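Local coordinates for protein leucine aminopeptidase 2 (Saccharomyces cerevisiae, PDB 2XQ0) that cleaves di- and tripeptides preferentially as a zinc aminopeptidase of the M1 family, and has low epoxide hydrolase activity in vitro, at residues Phe167-Glu172 with Val177-Ile182; Phe196-Pro201 with Tyr257-Tyr262; Gly220-Val225 with Lys245-Ala250; Glu277-Thr282 with Ser308-Thr313. One frame throughout, in Å; residues are numbered along the deposited sequence.

Contact 1 (Phe167-Glu172 with Val177-Ile182)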
loop_
_atom_site.group_PDB
_atom_site.type_symbol
_atom_site.label_atom_id
_atom_site.label_comp_id
_atom_site.label_asym_id
_atom_site.label_seq_id
_atom_site.Cartn_x
_atom_site.Cartn_y
_atom_site.Cartn_z
ATOM N N PHE A 167 19.477 -9.086 6.470
ATOM C CA PHE A 167 20.199 -7.814 6.425
ATOM C C PHE A 167 20.830 -7.451 7.762
ATOM O O PHE A 167 20.294 -7.750 8.824
ATOM C CB PHE A 167 19.273 -6.650 6.056
ATOM C CG PHE A 167 18.936 -6.565 4.609
ATOM C CD1 PHE A 167 17.983 -7.405 4.059
ATOM C CD2 PHE A 167 19.524 -5.602 3.802
ATOM C CE1 PHE A 167 17.657 -7.314 2.728
ATOM C CE2 PHE A 167 19.205 -5.510 2.449
ATOM C CZ PHE A 167 18.273 -6.364 1.913
ATOM N N THR A 168 21.973 -6.788 7.694
ATOM C CA THR A 168 22.445 -5.970 8.804
ATOM C C THR A 168 22.577 -4.566 8.237
ATOM O O THR A 168 22.751 -4.406 7.030
ATOM C CB THR A 168 23.811 -6.440 9.328
ATOM O OG1 THR A 168 24.643 -6.792 8.222
ATOM C CG2 THR A 168 23.653 -7.659 10.231
ATOM N N ALA A 169 22.521 -3.551 9.090
ATOM C CA ALA A 169 22.621 -2.184 8.600
ATOM C C ALA A 169 23.205 -1.253 9.641
ATOM O O ALA A 169 22.774 -1.255 10.794
ATOM C CB ALA A 169 21.250 -1.677 8.154
ATOM N N SER A 170 24.183 -0.450 9.237
ATOM C CA SER A 170 24.633 0.641 10.086
ATOM C C SER A 170 24.332 1.918 9.356
ATOM O O SER A 170 24.680 2.065 8.182
ATOM C CB SER A 170 26.126 0.554 10.366
ATOM O OG SER A 170 26.438 -0.701 10.928
ATOM N N ILE A 171 23.676 2.844 10.045
ATOM C CA ILE A 171 23.264 4.077 9.406
ATOM C C ILE A 171 23.711 5.255 10.252
ATOM O O ILE A 171 23.299 5.409 11.392
ATOM C CB ILE A 171 21.758 4.126 9.177
ATOM C CG1 ILE A 171 21.317 2.870 8.413
ATOM C CG2 ILE A 171 21.388 5.377 8.400
ATOM C CD1 ILE A 171 19.839 2.724 8.259
ATOM N N GLU A 172 24.580 6.075 9.687
ATOM C CA GLU A 172 25.054 7.257 10.398
ATOM C C GLU A 172 24.160 8.432 10.014
ATOM O O GLU A 172 23.881 8.634 8.839
ATOM C CB GLU A 172 26.501 7.529 10.003
ATOM C CG GLU A 172 27.132 8.683 10.756
ATOM C CD GLU A 172 28.568 8.909 10.343
ATOM O OE1 GLU A 172 28.930 8.508 9.213
ATOM O OE2 GLU A 172 29.329 9.492 11.146
ATOM N N VAL A 177 17.233 7.512 13.537
ATOM C CA VAL A 177 16.982 6.689 12.361
ATOM C C VAL A 177 16.122 5.517 12.782
ATOM O O VAL A 177 16.365 4.906 13.828
ATOM C CB VAL A 177 18.292 6.097 11.762
ATOM C CG1 VAL A 177 17.990 5.081 10.643
ATOM C CG2 VAL A 177 19.216 7.189 11.257
ATOM N N VAL A 178 15.117 5.210 11.978
ATOM C CA VAL A 178 14.463 3.916 12.091
ATOM C C VAL A 178 14.666 3.139 10.795
ATOM O O VAL A 178 14.893 3.727 9.732
ATOM C CB VAL A 178 12.984 4.029 12.434
ATOM C CG1 VAL A 178 12.806 4.798 13.749
ATOM C CG2 VAL A 178 12.231 4.698 11.294
ATOM N N PHE A 179 14.608 1.817 10.908
ATOM C CA PHE A 179 14.965 0.915 9.829
ATOM C C PHE A 179 14.053 -0.302 9.932
ATOM O O PHE A 179 13.548 -0.604 11.007
ATOM C CB PHE A 179 16.422 0.475 9.980
ATOM C CG PHE A 179 16.863 -0.545 8.961
ATOM C CD1 PHE A 179 17.256 -0.150 7.691
ATOM C CD2 PHE A 179 16.909 -1.898 9.288
ATOM C CE1 PHE A 179 17.652 -1.096 6.733
ATOM C CE2 PHE A 179 17.301 -2.845 8.356
ATOM C CZ PHE A 179 17.690 -2.450 7.081
ATOM N N SER A 180 13.861 -0.993 8.815
ATOM C CA SER A 180 13.064 -2.211 8.780
ATOM C C SER A 180 13.837 -3.400 9.345
ATOM O O SER A 180 14.142 -4.375 8.632
ATOM C CB SER A 180 12.679 -2.508 7.340
ATOM O OG SER A 180 13.841 -2.541 6.525
ATOM N N GLY A 181 14.158 -3.316 10.623
ATOM C CA GLY A 181 14.829 -4.388 11.323
ATOM C C GLY A 181 14.844 -4.086 12.806
ATOM O O GLY A 181 14.320 -3.071 13.245
ATOM N N ILE A 182 15.452 -4.974 13.582
ATOM C CA ILE A 182 15.492 -4.813 15.024
ATOM C C ILE A 182 16.771 -4.090 15.399
ATOM O O ILE A 182 17.860 -4.459 14.982
ATOM C CB ILE A 182 15.380 -6.163 15.758
ATOM C CG1 ILE A 182 14.021 -6.806 15.430
ATOM C CG2 ILE A 182 15.535 -5.963 17.268
ATOM C CD1 ILE A 182 13.771 -8.140 16.080
#
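Ala169 and Ile171 of one strand face Phe179 and Val177 of the other across segments that run nearly antiparallel, with an angle of 158° between them and axes 8.7 Å apart. The spacing is that of two stacked layers, not of paired neighbours. The two strands follow each other closely in the chain and meet through side chains, so the unit fits a beta arch. Strand 165-172 belongs to the large sheet of the M1 N-terminal domain, and strand 177-179 is an outermost strand of a four-stranded sheet.

Ile171 CD1 reaches both Val177 and Phe179, while Ile171 CG2 meets Val177 alone. Ile171 CD1 lies 3.8 Å from Val177 CG1 and 3.9 Å from Phe179 CD1. Ile171 CG2 meets Val177 CG2 at 4.0 Å. The Ile171 and Phe179 side chains cross at about a right angle. An alanine here would remove both branches and would probably open a gap between the Val177 methyls and the Phe179 ring.

With CG opposite the backbone N (chi1 176°), the Phe179 ring points across at strand 165-172, and its far end comes under Ala169. Phe196 of the adjoining strand 193-199 also meets this ring. Ile207, in a loop, touches both Phe167 and Phe179. The four touching residues are buried.

The Phe179 ring has an atom over each face. On one, Ala169 CB makes a CH-pi contact 4.0 Å from the ring centroid, 18° off the normal. On the other, Ser180 OG sits 3.8 Å above the plane, over the centre of the Phe179 ring.

Contact 2 (Phe196-Pro201 with Tyr257-Tyr262)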
loop_
_atom_site.group_PDB
_atom_site.type_symbol
_atom_site.label_atom_id
_atom_site.label_comp_id
_atom_site.label_asym_id
_atom_site.label_seq_id
_atom_site.Cartn_x
_atom_site.Cartn_y
_atom_site.Cartn_z
ATOM N N PHE A 196 21.185 -2.141 13.018
ATOM C CA PHE A 196 19.949 -2.933 12.992
ATOM C C PHE A 196 20.257 -4.306 12.445
ATOM O O PHE A 196 21.256 -4.501 11.760
ATOM C CB PHE A 196 18.899 -2.311 12.058
ATOM C CG PHE A 196 18.543 -0.902 12.389
ATOM C CD1 PHE A 196 17.480 -0.619 13.239
ATOM C CD2 PHE A 196 19.259 0.151 11.845
ATOM C CE1 PHE A 196 17.145 0.675 13.544
ATOM C CE2 PHE A 196 18.932 1.462 12.154
ATOM C CZ PHE A 196 17.866 1.723 12.999
ATOM N N GLU A 197 19.359 -5.241 12.693
ATOM C CA GLU A 197 19.480 -6.576 12.131
ATOM C C GLU A 197 18.100 -7.032 11.665
ATOM O O GLU A 197 17.114 -6.854 12.390
ATOM C CB GLU A 197 19.982 -7.510 13.224
ATOM C CG GLU A 197 20.575 -8.787 12.726
ATOM C CD GLU A 197 21.275 -9.542 13.835
ATOM O OE1 GLU A 197 20.824 -9.429 15.002
ATOM O OE2 GLU A 197 22.274 -10.237 13.530
ATOM N N GLN A 198 18.014 -7.604 10.462
ATOM C CA GLN A 198 16.770 -8.224 10.006
ATOM C C GLN A 198 17.099 -9.689 9.823
ATOM O O GLN A 198 17.740 -10.058 8.846
ATOM C CB GLN A 198 16.264 -7.619 8.689
ATOM C CG GLN A 198 14.952 -8.264 8.190
ATOM C CD GLN A 198 13.922 -8.386 9.313
ATOM O OE1 GLN A 198 13.771 -9.449 9.918
ATOM N NE2 GLN A 198 13.235 -7.284 9.617
ATOM N N LYS A 199 16.727 -10.519 10.793
ATOM C CA LYS A 199 17.156 -11.918 10.778
ATOM C C LYS A 199 16.235 -12.837 9.959
ATOM O O LYS A 199 16.588 -13.985 9.693
ATOM C CB LYS A 199 17.368 -12.454 12.202
ATOM C CG LYS A 199 18.395 -11.661 12.999
ATOM C CD LYS A 199 19.080 -12.494 14.088
ATOM C CE LYS A 199 18.270 -12.542 15.368
ATOM N NZ LYS A 199 19.083 -13.059 16.515
ATOM N N VAL A 200 15.069 -12.333 9.554
ATOM C CA VAL A 200 14.190 -13.057 8.633
ATOM C C VAL A 200 14.504 -12.570 7.224
ATOM O O VAL A 200 14.565 -11.365 7.015
ATOM C CB VAL A 200 12.695 -12.733 8.924
ATOM C CG1 VAL A 200 11.788 -13.407 7.894
ATOM C CG2 VAL A 200 12.323 -13.114 10.337
ATOM N N PRO A 201 14.745 -13.489 6.255
ATOM C CA PRO A 201 15.135 -13.004 4.922
ATOM C C PRO A 201 14.032 -12.160 4.290
ATOM O O PRO A 201 12.857 -12.520 4.399
ATOM C CB PRO A 201 15.340 -14.293 4.103
ATOM C CG PRO A 201 15.484 -15.387 5.091
ATOM C CD PRO A 201 14.790 -14.960 6.357
ATOM N N TYR A 257 3.378 -14.774 15.363
ATOM C CA TYR A 257 4.056 -13.716 14.614
ATOM C C TYR A 257 5.529 -13.903 14.928
ATOM O O TYR A 257 5.907 -13.922 16.084
ATOM C CB TYR A 257 3.542 -12.371 15.138
ATOM C CG TYR A 257 4.239 -11.112 14.659
ATOM C CD1 TYR A 257 3.901 -10.524 13.443
ATOM C CD2 TYR A 257 5.191 -10.477 15.457
ATOM C CE1 TYR A 257 4.520 -9.341 13.014
ATOM C CE2 TYR A 257 5.817 -9.301 15.040
ATOM C CZ TYR A 257 5.471 -8.737 13.825
ATOM O OH TYR A 257 6.078 -7.563 13.421
ATOM N N GLU A 258 6.373 -14.059 13.919
ATOM C CA GLU A 258 7.755 -14.443 14.209
ATOM C C GLU A 258 8.796 -13.329 14.019
ATOM O O GLU A 258 9.993 -13.580 14.129
ATOM C CB GLU A 258 8.144 -15.675 13.389
ATOM C CG GLU A 258 8.284 -15.399 11.909
ATOM C CD GLU A 258 8.291 -16.674 11.076
ATOM O OE1 GLU A 258 7.189 -17.157 10.727
ATOM O OE2 GLU A 258 9.391 -17.193 10.770
ATOM N N TRP A 259 8.344 -12.105 13.767
ATOM C CA TRP A 259 9.254 -10.984 13.510
ATOM C C TRP A 259 9.735 -10.237 14.768
ATOM O O TRP A 259 10.511 -9.289 14.670
ATOM C CB TRP A 259 8.603 -9.995 12.536
ATOM C CG TRP A 259 8.187 -10.641 11.230
ATOM C CD1 TRP A 259 7.053 -11.374 11.003
ATOM C CD2 TRP A 259 8.897 -10.605 9.982
ATOM N NE1 TRP A 259 7.021 -11.802 9.698
ATOM C CE2 TRP A 259 8.137 -11.340 9.048
ATOM C CE3 TRP A 259 10.106 -10.036 9.567
ATOM C CZ2 TRP A 259 8.546 -11.514 7.730
ATOM C CZ3 TRP A 259 10.506 -10.196 8.242
ATOM C CH2 TRP A 259 9.738 -10.932 7.345
ATOM N N GLY A 260 9.257 -10.639 15.940
ATOM C CA GLY A 260 9.665 -9.986 17.170
ATOM C C GLY A 260 8.775 -8.798 17.512
ATOM O O GLY A 260 7.700 -8.953 18.083
ATOM N N THR A 261 9.222 -7.598 17.165
ATOM C CA THR A 261 8.440 -6.417 17.471
ATOM C C THR A 261 7.520 -6.108 16.301
ATOM O O THR A 261 7.778 -6.522 15.171
ATOM C CB THR A 261 9.347 -5.213 17.706
ATOM O OG1 THR A 261 10.152 -5.004 16.538
ATOM C CG2 THR A 261 10.254 -5.463 18.914
ATOM N N TYR A 262 6.428 -5.418 16.599
ATOM C CA TYR A 262 5.600 -4.795 15.574
ATOM C C TYR A 262 5.489 -3.292 15.861
ATOM O O TYR A 262 4.691 -2.862 16.704
ATOM C CB TYR A 262 4.205 -5.413 15.495
ATOM C CG TYR A 262 3.439 -4.786 14.354
ATOM C CD1 TYR A 262 3.606 -5.246 13.045
ATOM C CD2 TYR A 262 2.633 -3.681 14.558
ATOM C CE1 TYR A 262 2.924 -4.647 11.990
ATOM C CE2 TYR A 262 1.953 -3.069 13.501
ATOM C CZ TYR A 262 2.104 -3.556 12.230
ATOM O OH TYR A 262 1.440 -2.941 11.189
#
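Val200 covers one face of the Trp259 indole, and Gln198 comes up to the edge of the same ring. Val200 can be followed outward. Val200 CB is already close, 3.4 Å from Trp259 CZ3. Val200 CG1 goes further over the six-membered ring and comes within 3.3 Å of Trp259 CH2, a tight approach. This methyl makes a CH-pi contact: Val200 CG1 lies 3.7 Å from the centroid of the six-membered ring of Trp259, 30° off the normal. The other branch, Val200 CG2, stays nearer the fused side, 3.9 Å from Trp259 CE3. With chi1 at 176°, CG1 is anti to the backbone N, and both methyls reach the indole.

Gln198 OE1 stands near the indole plane, 3.7 Å from Trp259 CE3. The amide is steeply turned against the ring. Its carbonyl is also used within its own segment: Val200 N donates to Gln198 OE1 at 3.2 Å and 159°, on a lone pair in the carbonyl plane. This bond ties the valine to the glutamine two residues earlier. The amide nitrogen of Gln198 is held by Asn280 OD1 and Ser180 O. Pro279 also touches the indole, and Trp259 NE1 makes a weak bond to Ser306 O.

The chain turns a corner at Val200. The arrangement is a valine-tryptophan CH-pi contact at the junction of the M1 N-terminal domain with the catalytic domain.

Contact 3 (Gly220-Val225 with Lys245-Ala250)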
loop_
_atom_site.group_PDB
_atom_site.type_symbol
_atom_site.label_atom_id
_atom_site.label_comp_id
_atom_site.label_asym_id
_atom_site.label_seq_id
_atom_site.Cartn_x
_atom_site.Cartn_y
_atom_site.Cartn_z
ATOM N N GLY A 220 2.083 -1.117 23.075
ATOM C CA GLY A 220 1.732 -2.476 23.446
ATOM C C GLY A 220 2.964 -3.197 23.951
ATOM O O GLY A 220 4.055 -2.643 23.894
ATOM N N PRO A 221 2.801 -4.442 24.428
ATOM C CA PRO A 221 3.904 -5.244 24.982
ATOM C C PRO A 221 5.012 -5.544 23.975
ATOM O O PRO A 221 6.150 -5.807 24.353
ATOM C CB PRO A 221 3.212 -6.543 25.427
ATOM C CG PRO A 221 1.966 -6.606 24.624
ATOM C CD PRO A 221 1.525 -5.171 24.442
ATOM N N ARG A 222 4.705 -5.495 22.687
ATOM C CA ARG A 222 5.768 -5.686 21.713
ATOM C C ARG A 222 5.679 -4.650 20.598
ATOM O O ARG A 222 6.112 -4.905 19.480
ATOM C CB ARG A 222 5.756 -7.110 21.142
ATOM C CG ARG A 222 4.418 -7.504 20.576
ATOM C CD ARG A 222 4.375 -8.962 20.126
ATOM N NE ARG A 222 3.006 -9.474 20.209
ATOM C CZ ARG A 222 2.623 -10.660 19.761
ATOM N NH1 ARG A 222 3.502 -11.472 19.189
ATOM N NH2 ARG A 222 1.361 -11.033 19.887
ATOM N N SER A 223 5.160 -3.473 20.930
ATOM C CA SER A 223 4.906 -2.446 19.927
ATOM C C SER A 223 5.250 -1.041 20.397
ATOM O O SER A 223 4.910 -0.639 21.492
ATOM C CB SER A 223 3.446 -2.492 19.483
ATOM O OG SER A 223 3.155 -3.723 18.849
ATOM N N THR A 224 5.905 -0.287 19.533
ATOM C CA THR A 224 6.261 1.078 19.857
ATOM C C THR A 224 5.856 1.939 18.688
ATOM O O THR A 224 5.970 1.518 17.549
ATOM C CB THR A 224 7.773 1.183 20.036
ATOM O OG1 THR A 224 8.200 0.232 21.028
ATOM C CG2 THR A 224 8.178 2.587 20.438
ATOM N N VAL A 225 5.381 3.144 18.949
ATOM C CA VAL A 225 5.152 4.073 17.847
ATOM C C VAL A 225 6.249 5.145 17.787
ATOM O O VAL A 225 6.726 5.609 18.829
ATOM C CB VAL A 225 3.745 4.715 17.910
ATOM C CG1 VAL A 225 3.574 5.546 19.193
ATOM C CG2 VAL A 225 3.501 5.588 16.670
ATOM N N LYS A 245 -4.274 -6.344 20.373
ATOM C CA LYS A 245 -5.457 -7.117 20.025
ATOM C C LYS A 245 -5.432 -7.569 18.560
ATOM O O LYS A 245 -5.751 -8.714 18.260
ATOM C CB LYS A 245 -6.718 -6.304 20.335
ATOM C CG LYS A 245 -8.024 -6.934 19.894
ATOM C CD LYS A 245 -9.203 -6.158 20.470
ATOM C CE LYS A 245 -9.117 -4.678 20.120
ATOM N NZ LYS A 245 -9.896 -3.815 21.075
ATOM N N PHE A 246 -5.054 -6.672 17.644
ATOM C CA PHE A 246 -4.894 -7.049 16.246
ATOM C C PHE A 246 -3.848 -8.147 16.082
ATOM O O PHE A 246 -4.054 -9.131 15.346
ATOM C CB PHE A 246 -4.464 -5.856 15.394
ATOM C CG PHE A 246 -5.569 -4.898 15.083
ATOM C CD1 PHE A 246 -6.883 -5.232 15.306
ATOM C CD2 PHE A 246 -5.278 -3.641 14.564
ATOM C CE1 PHE A 246 -7.904 -4.325 15.016
ATOM C CE2 PHE A 246 -6.291 -2.734 14.274
ATOM C CZ PHE A 246 -7.606 -3.082 14.500
ATOM N N ILE A 247 -2.706 -7.988 16.740
ATOM C CA ILE A 247 -1.668 -8.988 16.548
ATOM C C ILE A 247 -2.170 -10.353 16.987
ATOM O O ILE A 247 -2.069 -11.320 16.235
ATOM C CB ILE A 247 -0.342 -8.654 17.249
ATOM C CG1 ILE A 247 0.200 -7.316 16.760
ATOM C CG2 ILE A 247 0.700 -9.742 16.913
ATOM C CD1 ILE A 247 1.472 -6.894 17.462
ATOM N N GLN A 248 -2.731 -10.425 18.191
ATOM C CA GLN A 248 -3.199 -11.694 18.771
ATOM C C GLN A 248 -4.342 -12.298 17.957
ATOM O O GLN A 248 -4.455 -13.514 17.832
ATOM C CB GLN A 248 -3.619 -11.514 20.237
ATOM C CG GLN A 248 -2.441 -11.337 21.211
ATOM C CD GLN A 248 -2.907 -10.998 22.623
ATOM O OE1 GLN A 248 -4.044 -11.296 22.996
ATOM N NE2 GLN A 248 -2.037 -10.356 23.410
ATOM N N THR A 249 -5.171 -11.443 17.374
ATOM C CA THR A 249 -6.214 -11.918 16.466
ATOM C C THR A 249 -5.641 -12.581 15.195
ATOM O O THR A 249 -6.072 -13.670 14.794
ATOM C CB THR A 249 -7.178 -10.792 16.077
ATOM O OG1 THR A 249 -7.822 -10.290 17.263
ATOM C CG2 THR A 249 -8.232 -11.334 15.123
ATOM N N ALA A 250 -4.665 -11.931 14.570
ATOM C CA ALA A 250 -4.006 -12.499 13.394
ATOM C C ALA A 250 -3.320 -13.812 13.709
ATOM O O ALA A 250 -3.373 -14.760 12.925
ATOM C CB ALA A 250 -2.997 -11.504 12.821
#
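Arg222 lays one face of its guanidinium group over Ile247 on the helix. Ile247 CG2 is the atom beneath it, 3.3 Å from Arg222 NH2 and 3.6 Å from Arg222 CZ. It lies toward the rim of the flat group, not under its middle. Gln248 CG comes to the guanidinium edge, 4.0 Å from Arg222 NH2. The other branch of the isoleucine turns to the next residue: Ile247 CD1 is 3.8 Å from Ser223 OG.

Arg222 leaves the backbone with CG between N and the carbonyl carbon, chi1 54°. From there the chain runs extended to NE, which carries the charge across to the helix. Salt bridges from NH2 to Glu244, just before segment 245-250 in the chain, and Glu251, just after it, hold the group there. They would offset its charge over the apolar methyl. Gln248 NE2 bonds to Glu244 as well. Ser223 OG is tied to Tyr262 O.

The arginine sits in a type I turn from Gly220 to Ser223, whose closing bond, Ser223 N to Gly220 O at 3.3 Å, is weak. This turn joins the antiparallel strands 215-220 and 223-227 in a beta hairpin. Strand 223-227 also lies parallel to strand 264-266, with helices 229-239 and 243-253 in the connection, a beta-alpha-beta crossover. On its other sides helix 243-253 packs through Phe246 and Ala250 on helices 297-311 and 321-339.

Contact 4 (Glu277-Thr282 with Ser308-Thr313); sequences ESPNMT and SGNLVT. With BES (2-(3-amino-2-hydroxy-4-phenyl-butyrylamino)-4-methyl-pentanoic acid), chain B.
Glu277, the glutamate of a GXMEN-type exopeptidase motif that reads Gly-Gly-Met-Glu-Ser here, meets Asn310 just beyond the HExxH part of the zinc-binding helix. Asn310 ND2 donates to Glu277 O at 2.9 Å, with an N-H...O angle of 152°. The donor lies nearly along the C=O axis. Asn310 ND2 is also 3.9 Å from Pro279 CG.

The other end of the amide faces the glutamate side chain. Asn310 OD1 is 3.4 Å from Glu277 CG, and the carboxylate and amide planes are nearly coplanar, 13° apart. A water joins their oxygens, 2.6 Å from Glu277 OE2 and 2.9 Å from Asn310 OD1. Asn310 thus holds Glu277 at its backbone directly and at its side chain through water. With a leucine in its place, Glu277 O would lose this donor and the water one of its partners, which would probably leave the carboxylate freer to turn.

A chain bent at chi2, -92°, sends the carboxylate to the inhibitor. The bestatin amine N2 donates to Glu277 OE1 at 2.8 Å. Bestatin O2 is also close, 2.7 Å from Glu277 OE1. His305, a zinc ligand, and Glu302, the proton acceptor, lie beside this side chain. Asn310 is thus a second-shell residue behind a first-shell glutamate. The arrangement is that of an M1 aminopeptidase site, where such a glutamate receives the free amino end of the substrate.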
loop_
_atom_site.group_PDB
_atom_site.type_symbol
_atom_site.label_atom_id
_atom_site.label_comp_id
_atom_site.label_asym_id
_atom_site.label_seq_id
_atom_site.Cartn_x
_atom_site.Cartn_y
_atom_site.Cartn_z
ATOM N N GLU A 277 4.256 -1.826 4.585
ATOM C CA GLU A 277 4.504 -2.929 5.506
ATOM C C GLU A 277 5.977 -3.313 5.669
ATOM O O GLU A 277 6.295 -4.497 5.699
ATOM C CB GLU A 277 3.735 -4.153 4.993
ATOM C CG GLU A 277 4.285 -4.772 3.667
ATOM C CD GLU A 277 3.642 -4.213 2.374
ATOM O OE1 GLU A 277 3.060 -3.103 2.393
ATOM O OE2 GLU A 277 3.724 -4.895 1.325
ATOM N N SER A 278 6.889 -2.348 5.785
ATOM C CA SER A 278 8.277 -2.700 6.049
ATOM C C SER A 278 8.339 -3.501 7.319
ATOM O O SER A 278 7.787 -3.084 8.331
ATOM C CB SER A 278 9.150 -1.463 6.215
ATOM O OG SER A 278 9.301 -0.817 4.979
ATOM N N PRO A 279 9.011 -4.662 7.276
ATOM C CA PRO A 279 9.154 -5.526 8.458
ATOM C C PRO A 279 9.761 -4.827 9.654
ATOM O O PRO A 279 10.817 -4.210 9.543
ATOM C CB PRO A 279 10.102 -6.629 7.979
ATOM C CG PRO A 279 9.942 -6.653 6.520
ATOM C CD PRO A 279 9.654 -5.244 6.087
ATOM N N ASN A 280 9.101 -4.955 10.796
ATOM C CA ASN A 280 9.523 -4.317 12.037
ATOM C C ASN A 280 9.381 -2.797 12.053
ATOM O O ASN A 280 9.738 -2.155 13.045
ATOM C CB ASN A 280 10.948 -4.715 12.433
ATOM C CG ASN A 280 11.079 -6.199 12.754
ATOM O OD1 ASN A 280 11.829 -6.929 12.107
ATOM N ND2 ASN A 280 10.353 -6.646 13.757
ATOM N N MET A 281 8.848 -2.208 10.983
ATOM C CA MET A 281 8.577 -0.770 11.020
ATOM C C MET A 281 7.570 -0.386 9.960
ATOM O O MET A 281 7.938 0.082 8.903
ATOM C CB MET A 281 9.865 0.054 10.837
ATOM C CG MET A 281 9.743 1.555 11.171
ATOM S SD MET A 281 9.139 1.951 12.840
ATOM C CE MET A 281 10.457 1.214 13.826
ATOM N N THR A 282 6.297 -0.592 10.253
ATOM C CA THR A 282 5.228 -0.155 9.366
ATOM C C THR A 282 5.297 1.363 9.198
ATOM O O THR A 282 5.419 2.091 10.177
ATOM C CB THR A 282 3.862 -0.575 9.979
ATOM O OG1 THR A 282 3.691 -1.982 9.783
ATOM C CG2 THR A 282 2.702 0.167 9.309
ATOM N N SER A 308 1.413 -12.352 4.545
ATOM C CA SER A 308 1.217 -12.367 3.104
ATOM C C SER A 308 1.926 -11.199 2.473
ATOM O O SER A 308 1.392 -10.110 2.387
ATOM C CB SER A 308 -0.270 -12.295 2.760
ATOM O OG SER A 308 -0.883 -11.272 3.521
ATOM N N GLY A 309 3.145 -11.448 2.027
ATOM C CA GLY A 309 3.965 -10.405 1.447
ATOM C C GLY A 309 5.348 -10.510 2.027
ATOM O O GLY A 309 6.313 -10.679 1.293
ATOM N N ASN A 310 5.435 -10.443 3.353
ATOM C CA ASN A 310 6.727 -10.394 4.027
ATOM C C ASN A 310 7.337 -11.766 4.252
ATOM O O ASN A 310 8.486 -12.007 3.884
ATOM C CB ASN A 310 6.614 -9.606 5.329
ATOM C CG ASN A 310 6.193 -8.154 5.090
ATOM O OD1 ASN A 310 5.886 -7.758 3.964
ATOM N ND2 ASN A 310 6.169 -7.368 6.150
ATOM N N LEU A 311 6.541 -12.670 4.813
ATOM C CA LEU A 311 6.964 -14.034 5.077
ATOM C C LEU A 311 6.895 -14.867 3.798
ATOM O O LEU A 311 7.824 -15.621 3.465
ATOM C CB LEU A 311 6.068 -14.639 6.171
ATOM C CG LEU A 311 6.546 -15.985 6.711
ATOM C CD1 LEU A 311 7.954 -15.842 7.285
ATOM C CD2 LEU A 311 5.577 -16.541 7.762
ATOM N N VAL A 312 5.790 -14.710 3.067
ATOM C CA VAL A 312 5.568 -15.423 1.818
ATOM C C VAL A 312 5.357 -14.373 0.735
ATOM O O VAL A 312 4.453 -13.570 0.835
ATOM C CB VAL A 312 4.315 -16.332 1.898
ATOM C CG1 VAL A 312 3.977 -16.889 0.532
ATOM C CG2 VAL A 312 4.531 -17.461 2.893
ATOM N N THR A 313 6.214 -14.360 -0.279
ATOM C CA THR A 313 6.294 -13.226 -1.197
ATOM C C THR A 313 5.992 -13.599 -2.642
ATOM O O THR A 313 6.336 -14.680 -3.093
ATOM C CB THR A 313 7.710 -12.623 -1.137
ATOM O OG1 THR A 313 8.071 -12.418 0.231
ATOM C CG2 THR A 313 7.778 -11.285 -1.903
HETATM N N2 BES B . 2.698 -1.389 0.257
HETATM C C1 BES B . 1.305 -1.169 -0.075
HETATM C C6 BES B . 1.150 0.137 -0.857
HETATM C C7 BES B . 1.879 0.042 -2.179
HETATM C C8 BES B . 1.718 -1.086 -2.976
HETATM C C12 BES B . 2.723 1.069 -2.589
HETATM C C9 BES B . 2.391 -1.181 -4.188
HETATM C C11 BES B . 3.398 0.971 -3.804
HETATM C C10 BES B . 3.231 -0.154 -4.605
HETATM C C2 BES B . 0.434 -1.132 1.187
HETATM O O2 BES B . 0.520 -2.304 2.010
HETATM C C3 BES B . -0.977 -0.942 0.740
HETATM O O3 BES B . -1.608 -1.848 0.191
HETATM N N1 BES B . -1.382 0.294 1.000
HETATM C C4 BES B . -2.672 0.892 0.727
HETATM C C13 BES B . -3.408 0.763 2.055
HETATM C C14 BES B . -4.769 0.094 1.915
HETATM C C15 BES B . -5.210 -0.482 3.255
HETATM C C16 BES B . -4.771 -0.978 0.828
HETATM C C5 BES B . -2.418 2.346 0.449
HETATM O O1 BES B . -3.226 2.978 -0.266
HETATM O O4 BES B . -1.391 2.874 0.946
HETATM O O HOH W 1 4.923 -7.221 1.269
#

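Contacts 1 and 2 lead from the N-terminal domain to contact 4 at the bestatin site. They share a sheet, and Phe179 CB packs 3.4 Å from Phe196 CD2. Contact 2 lies about 9 Å from contact 4, centre to centre: Trp259 O and Asn280 ND2 are 2.8 Å apart, a hydrogen bond. Contact 1 also reaches contact 4, with Ser180 CB 3.3 Å from Pro279 O. Contact 3 joins at contact 2 through Tyr262 N and Arg222 O, 2.9 Å apart, but does not touch contact 4. Contact 4 supplies Glu277 to the bestatin pocket, and the Glu277 side chain is about 4 Å from the zinc. The Trp259 side chain stands about 14 Å from the metal.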